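Local coordinates for protein histone-lysine N-methyltransferase, H3 lysine-9 specific SUVH6 (Arabidopsis thaliana, PDB 6A5K) that catalyses H3K9 methylation with S-adenosylmethionine as methyl donor, and probably reads non-CG DNA methylation through its SRA domain, at residues G397-N407 and E435-A444. The protein carries 1 engineered substitution. Residues are numbered along the deposited sequence; the frame is centred on the assembly and turned at random.
Sequences GNDEYLFDIGN and ESSGFTIDAA. With SAM (S-adenosylmethionine), chain F.
Phe403 and Ile441 form a hydrogen-bonded pair in two antiparallel strands, 402-406 and 439-442, whose axes come within 4.6 Å; the ladder continues through Ile405 N to Phe439 O and, in the other direction, Ala443 N to Tyr401 O. On the face carrying Phe403 and Ile441, branched and aromatic side chains suit a buried layer that packs on Val478 of strand 477-482. Ile405 CD1 reaches Ile441 CG1 at 4.0 Å, the two chains lying about perpendicular, while its CG2 rests on Ser437 CB.

The other face is more polar. Asp442 swings its carboxylate out beside its carbonyl carbon (chi1 -179°), reaching Asn398. Asn398 ND2 gives Asp442 OD2 a nearly straight 2.8 Å bond that lies in the amide plane but descends from above the carboxylate plane. Asp442 OD1 takes the Ala444 N-H at 2.9 Å, closing an Asx turn, and Leu402 CD2 lies against its CB and CG. Replacing Asp442 by an alanine would probably cost Asn398 ND2 one of its two acceptors, the other being Ala392 O, and leave the Ala444 N-H without its mate, undoing the Asx turn. Thr440, beta-branched as suits a strand, lays CG2 against Leu402 CB, while its OG1 bonds Asp389.

Next to Leu402, Tyr401 packs its CB on Ala444 and bonds the SAM carboxylate atom O through OH at 2.7 Å; Glu400 OE2 accepts from both ribose hydroxyls. With strand 385-388 beyond 436-442, this is a three-stranded antiparallel sheet of the SET domain, whose 397-407 segment contributes Glu400 and Tyr401 to the SAM pocket.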
loop_
_atom_site.group_PDB
_atom_site.type_symbol
_atom_site.label_atom_id
_atom_site.label_comp_id
_atom_site.label_asym_id
_atom_site.label_seq_id
_atom_site.Cartn_x
_atom_site.Cartn_y
_atom_site.Cartn_z
ATOM N N GLY A 397 -12.523 -25.848 -17.105
ATOM C CA GLY A 397 -13.249 -24.702 -16.595
ATOM C C GLY A 397 -12.566 -23.917 -15.494
ATOM O O GLY A 397 -13.205 -23.102 -14.830
ATOM N N ASN A 398 -11.271 -24.137 -15.300
ATOM C CA ASN A 398 -10.590 -23.525 -14.163
ATOM C C ASN A 398 -9.481 -22.544 -14.529
ATOM O O ASN A 398 -8.816 -22.000 -13.641
ATOM C CB ASN A 398 -10.014 -24.616 -13.249
ATOM C CG ASN A 398 -8.917 -25.426 -13.921
ATOM O OD1 ASN A 398 -8.692 -25.310 -15.125
ATOM N ND2 ASN A 398 -8.233 -26.259 -13.141
ATOM N N ASP A 399 -9.295 -22.295 -15.820
ATOM C CA ASP A 399 -8.094 -21.602 -16.283
ATOM C C ASP A 399 -7.991 -20.174 -15.758
ATOM O O ASP A 399 -6.893 -19.643 -15.635
ATOM C CB ASP A 399 -8.033 -21.586 -17.813
ATOM C CG ASP A 399 -8.974 -20.567 -18.431
ATOM O OD1 ASP A 399 -10.080 -20.962 -18.851
ATOM O OD2 ASP A 399 -8.603 -19.375 -18.512
ATOM N N GLU A 400 -9.127 -19.554 -15.448
ATOM C CA GLU A 400 -9.108 -18.165 -14.999
ATOM C C GLU A 400 -8.817 -18.028 -13.507
ATOM O O GLU A 400 -8.669 -16.916 -13.012
ATOM C CB GLU A 400 -10.428 -17.471 -15.341
ATOM C CG GLU A 400 -10.585 -17.181 -16.823
ATOM C CD GLU A 400 -11.773 -16.290 -17.120
ATOM O OE1 GLU A 400 -12.919 -16.715 -16.866
ATOM O OE2 GLU A 400 -11.554 -15.158 -17.599
ATOM N N TYR A 401 -8.700 -19.148 -12.801
ATOM C CA TYR A 401 -8.503 -19.110 -11.356
ATOM C C TYR A 401 -7.361 -20.005 -10.896
ATOM O O TYR A 401 -7.441 -20.653 -9.856
ATOM C CB TYR A 401 -9.807 -19.488 -10.645
ATOM C CG TYR A 401 -10.927 -18.536 -10.982
ATOM C CD1 TYR A 401 -10.976 -17.264 -10.416
ATOM C CD2 TYR A 401 -11.912 -18.884 -11.897
ATOM C CE1 TYR A 401 -11.989 -16.379 -10.734
ATOM C CE2 TYR A 401 -12.926 -18.001 -12.222
ATOM C CZ TYR A 401 -12.957 -16.751 -11.635
ATOM O OH TYR A 401 -13.965 -15.869 -11.956
ATOM N N LEU A 402 -6.291 -20.027 -11.682
ATOM C CA LEU A 402 -5.106 -20.796 -11.335
ATOM C C LEU A 402 -3.962 -19.871 -10.912
ATOM O O LEU A 402 -3.678 -18.883 -11.586
ATOM C CB LEU A 402 -4.657 -21.659 -12.518
ATOM C CG LEU A 402 -5.654 -22.664 -13.086
ATOM C CD1 LEU A 402 -5.034 -23.384 -14.278
ATOM C CD2 LEU A 402 -6.094 -23.655 -12.006
ATOM N N PHE A 403 -3.329 -20.181 -9.788
ATOM C CA PHE A 403 -2.081 -19.521 -9.417
ATOM C C PHE A 403 -0.939 -20.512 -9.578
ATOM O O PHE A 403 -0.828 -21.472 -8.815
ATOM C CB PHE A 403 -2.115 -18.986 -7.982
ATOM C CG PHE A 403 -0.962 -18.070 -7.654
ATOM C CD1 PHE A 403 0.273 -18.584 -7.291
ATOM C CD2 PHE A 403 -1.113 -16.690 -7.725
ATOM C CE1 PHE A 403 1.339 -17.743 -6.995
ATOM C CE2 PHE A 403 -0.056 -15.845 -7.428
ATOM C CZ PHE A 403 1.170 -16.376 -7.059
ATOM N N ASP A 404 -0.097 -20.268 -10.575
ATOM C CA ASP A 404 1.065 -21.109 -10.837
ATOM C C ASP A 404 2.153 -20.763 -9.818
ATOM O O ASP A 404 2.700 -19.665 -9.846
ATOM C CB ASP A 404 1.548 -20.889 -12.279
ATOM C CG ASP A 404 2.637 -21.860 -12.704
ATOM O OD1 ASP A 404 3.517 -22.203 -11.893
ATOM O OD2 ASP A 404 2.613 -22.275 -13.878
ATOM N N ILE A 405 2.458 -21.692 -8.917
ATOM C CA ILE A 405 3.420 -21.427 -7.844
ATOM C C ILE A 405 4.855 -21.362 -8.382
ATOM O O ILE A 405 5.238 -22.152 -9.243
ATOM C CB ILE A 405 3.337 -22.507 -6.735
ATOM C CG1 ILE A 405 1.938 -22.517 -6.097
ATOM C CG2 ILE A 405 4.416 -22.303 -5.680
ATOM C CD1 ILE A 405 1.753 -23.599 -5.044
ATOM N N GLY A 406 5.633 -20.400 -7.893
ATOM C CA GLY A 406 7.062 -20.352 -8.169
ATOM C C GLY A 406 7.531 -19.250 -9.102
ATOM O O GLY A 406 6.753 -18.732 -9.909
ATOM N N ASN A 407 8.818 -18.908 -8.993
ATOM C CA ASN A 407 9.469 -17.916 -9.869
ATOM C C ASN A 407 8.807 -16.544 -9.941
ATOM O O ASN A 407 8.670 -15.977 -11.026
ATOM C CB ASN A 407 9.583 -18.447 -11.307
ATOM C CG ASN A 407 10.341 -19.750 -11.397
ATOM O OD1 ASN A 407 9.758 -20.799 -11.666
ATOM N ND2 ASN A 407 11.646 -19.696 -11.136
ATOM N N GLU A 435 13.080 -20.179 -6.650
ATOM C CA GLU A 435 13.090 -21.538 -7.180
ATOM C C GLU A 435 11.718 -21.908 -7.750
ATOM O O GLU A 435 10.714 -21.263 -7.450
ATOM C CB GLU A 435 13.522 -22.531 -6.096
ATOM C CG GLU A 435 14.983 -22.940 -6.200
ATOM C CD GLU A 435 15.700 -22.927 -4.863
ATOM O OE1 GLU A 435 15.149 -23.477 -3.886
ATOM O OE2 GLU A 435 16.811 -22.357 -4.789
ATOM N N SER A 436 11.691 -22.933 -8.594
ATOM C CA SER A 436 10.472 -23.337 -9.287
ATOM C C SER A 436 9.660 -24.365 -8.503
ATOM O O SER A 436 10.138 -24.946 -7.526
ATOM C CB SER A 436 10.815 -23.905 -10.667
ATOM O OG SER A 436 11.317 -22.894 -11.525
ATOM N N SER A 437 8.430 -24.589 -8.954
ATOM C CA SER A 437 7.532 -25.558 -8.331
ATOM C C SER A 437 6.707 -26.288 -9.388
ATOM O O SER A 437 6.416 -25.740 -10.448
ATOM C CB SER A 437 6.609 -24.861 -7.324
ATOM O OG SER A 437 5.468 -25.655 -7.027
ATOM N N GLY A 438 6.326 -27.526 -9.100
ATOM C CA GLY A 438 5.479 -28.267 -10.013
ATOM C C GLY A 438 4.021 -28.208 -9.602
ATOM O O GLY A 438 3.217 -29.051 -10.016
ATOM N N PHE A 439 3.666 -27.216 -8.792
ATOM C CA PHE A 439 2.305 -27.151 -8.261
ATOM C C PHE A 439 1.579 -25.838 -8.528
ATOM O O PHE A 439 2.195 -24.792 -8.716
ATOM C CB PHE A 439 2.320 -27.434 -6.760
ATOM C CG PHE A 439 2.743 -28.841 -6.425
ATOM C CD1 PHE A 439 4.086 -29.178 -6.375
ATOM C CD2 PHE A 439 1.799 -29.829 -6.198
ATOM C CE1 PHE A 439 4.483 -30.469 -6.082
ATOM C CE2 PHE A 439 2.189 -31.123 -5.903
ATOM C CZ PHE A 439 3.529 -31.444 -5.850
ATOM N N THR A 440 0.252 -25.925 -8.519
ATOM C CA THR A 440 -0.638 -24.818 -8.856
ATOM C C THR A 440 -1.807 -24.809 -7.878
ATOM O O THR A 440 -2.241 -25.868 -7.415
ATOM C CB THR A 440 -1.155 -24.948 -10.316
ATOM O OG1 THR A 440 -0.065 -24.758 -11.227
ATOM C CG2 THR A 440 -2.267 -23.933 -10.633
ATOM N N ILE A 441 -2.301 -23.624 -7.543
ATOM C CA ILE A 441 -3.493 -23.512 -6.716
ATOM C C ILE A 441 -4.701 -23.233 -7.604
ATOM O O ILE A 441 -4.726 -22.243 -8.340
ATOM C CB ILE A 441 -3.362 -22.396 -5.656
ATOM C CG1 ILE A 441 -2.109 -22.599 -4.803
ATOM C CG2 ILE A 441 -4.588 -22.371 -4.768
ATOM C CD1 ILE A 441 -1.625 -21.331 -4.135
ATOM N N ASP A 442 -5.687 -24.124 -7.545
ATOM C CA ASP A 442 -6.908 -24.010 -8.331
ATOM C C ASP A 442 -8.015 -23.456 -7.447
ATOM O O ASP A 442 -8.507 -24.148 -6.558
ATOM C CB ASP A 442 -7.298 -25.378 -8.906
ATOM C CG ASP A 442 -8.558 -25.333 -9.774
ATOM O OD1 ASP A 442 -9.249 -24.296 -9.818
ATOM O OD2 ASP A 442 -8.865 -26.358 -10.420
ATOM N N ALA A 443 -8.414 -22.212 -7.699
ATOM C CA ALA A 443 -9.460 -21.575 -6.903
ATOM C C ALA A 443 -10.779 -21.420 -7.666
ATOM O O ALA A 443 -11.626 -20.611 -7.282
ATOM C CB ALA A 443 -8.977 -20.206 -6.405
ATOM N N ALA A 444 -10.955 -22.187 -8.739
ATOM C CA ALA A 444 -12.133 -22.028 -9.595
ATOM C C ALA A 444 -13.405 -22.505 -8.915
ATOM O O ALA A 444 -14.422 -21.811 -8.932
ATOM C CB ALA A 444 -11.950 -22.766 -10.907
HETATM N N SAM F . -12.151 -10.464 -12.715
HETATM C CA SAM F . -12.298 -11.840 -12.205
HETATM C C SAM F . -13.745 -12.219 -11.884
HETATM O O SAM F . -14.004 -13.293 -11.323
HETATM O OXT SAM F . -14.679 -11.464 -12.167
HETATM C CB SAM F . -11.423 -12.049 -10.970
HETATM C CG SAM F . -9.968 -12.277 -11.356
HETATM S SD SAM F . -9.858 -13.869 -12.207
HETATM C CE SAM F . -8.627 -14.644 -11.168
HETATM C "C5'" SAM F . -8.820 -13.562 -13.645
HETATM C "C4'" SAM F . -9.650 -13.057 -14.808
HETATM O "O4'" SAM F . -9.998 -11.695 -14.594
HETATM C "C3'" SAM F . -8.863 -13.106 -16.105
HETATM O "O3'" SAM F . -9.030 -14.344 -16.755
HETATM C "C2'" SAM F . -9.496 -11.978 -16.878
HETATM O "O2'" SAM F . -10.712 -12.448 -17.416
HETATM C "C1'" SAM F . -9.844 -10.976 -15.800
HETATM N N9 SAM F . -8.743 -10.002 -15.647
HETATM C C8 SAM F . -7.939 -9.818 -14.553
HETATM N N7 SAM F . -7.050 -8.826 -14.827
HETATM C C5 SAM F . -7.269 -8.389 -16.090
HETATM C C6 SAM F . -6.666 -7.410 -16.874
HETATM N N6 SAM F . -5.649 -6.683 -16.406
HETATM N N1 SAM F . -7.116 -7.204 -18.159
HETATM C C2 SAM F . -8.169 -7.944 -18.659
HETATM N N3 SAM F . -8.772 -8.908 -17.874
HETATM C C4 SAM F . -8.336 -9.122 -16.612
HETATM O O HOH W 1 3.905 -24.422 -10.867
HETATM O O HOH W 2 7.331 -22.567 -10.884
#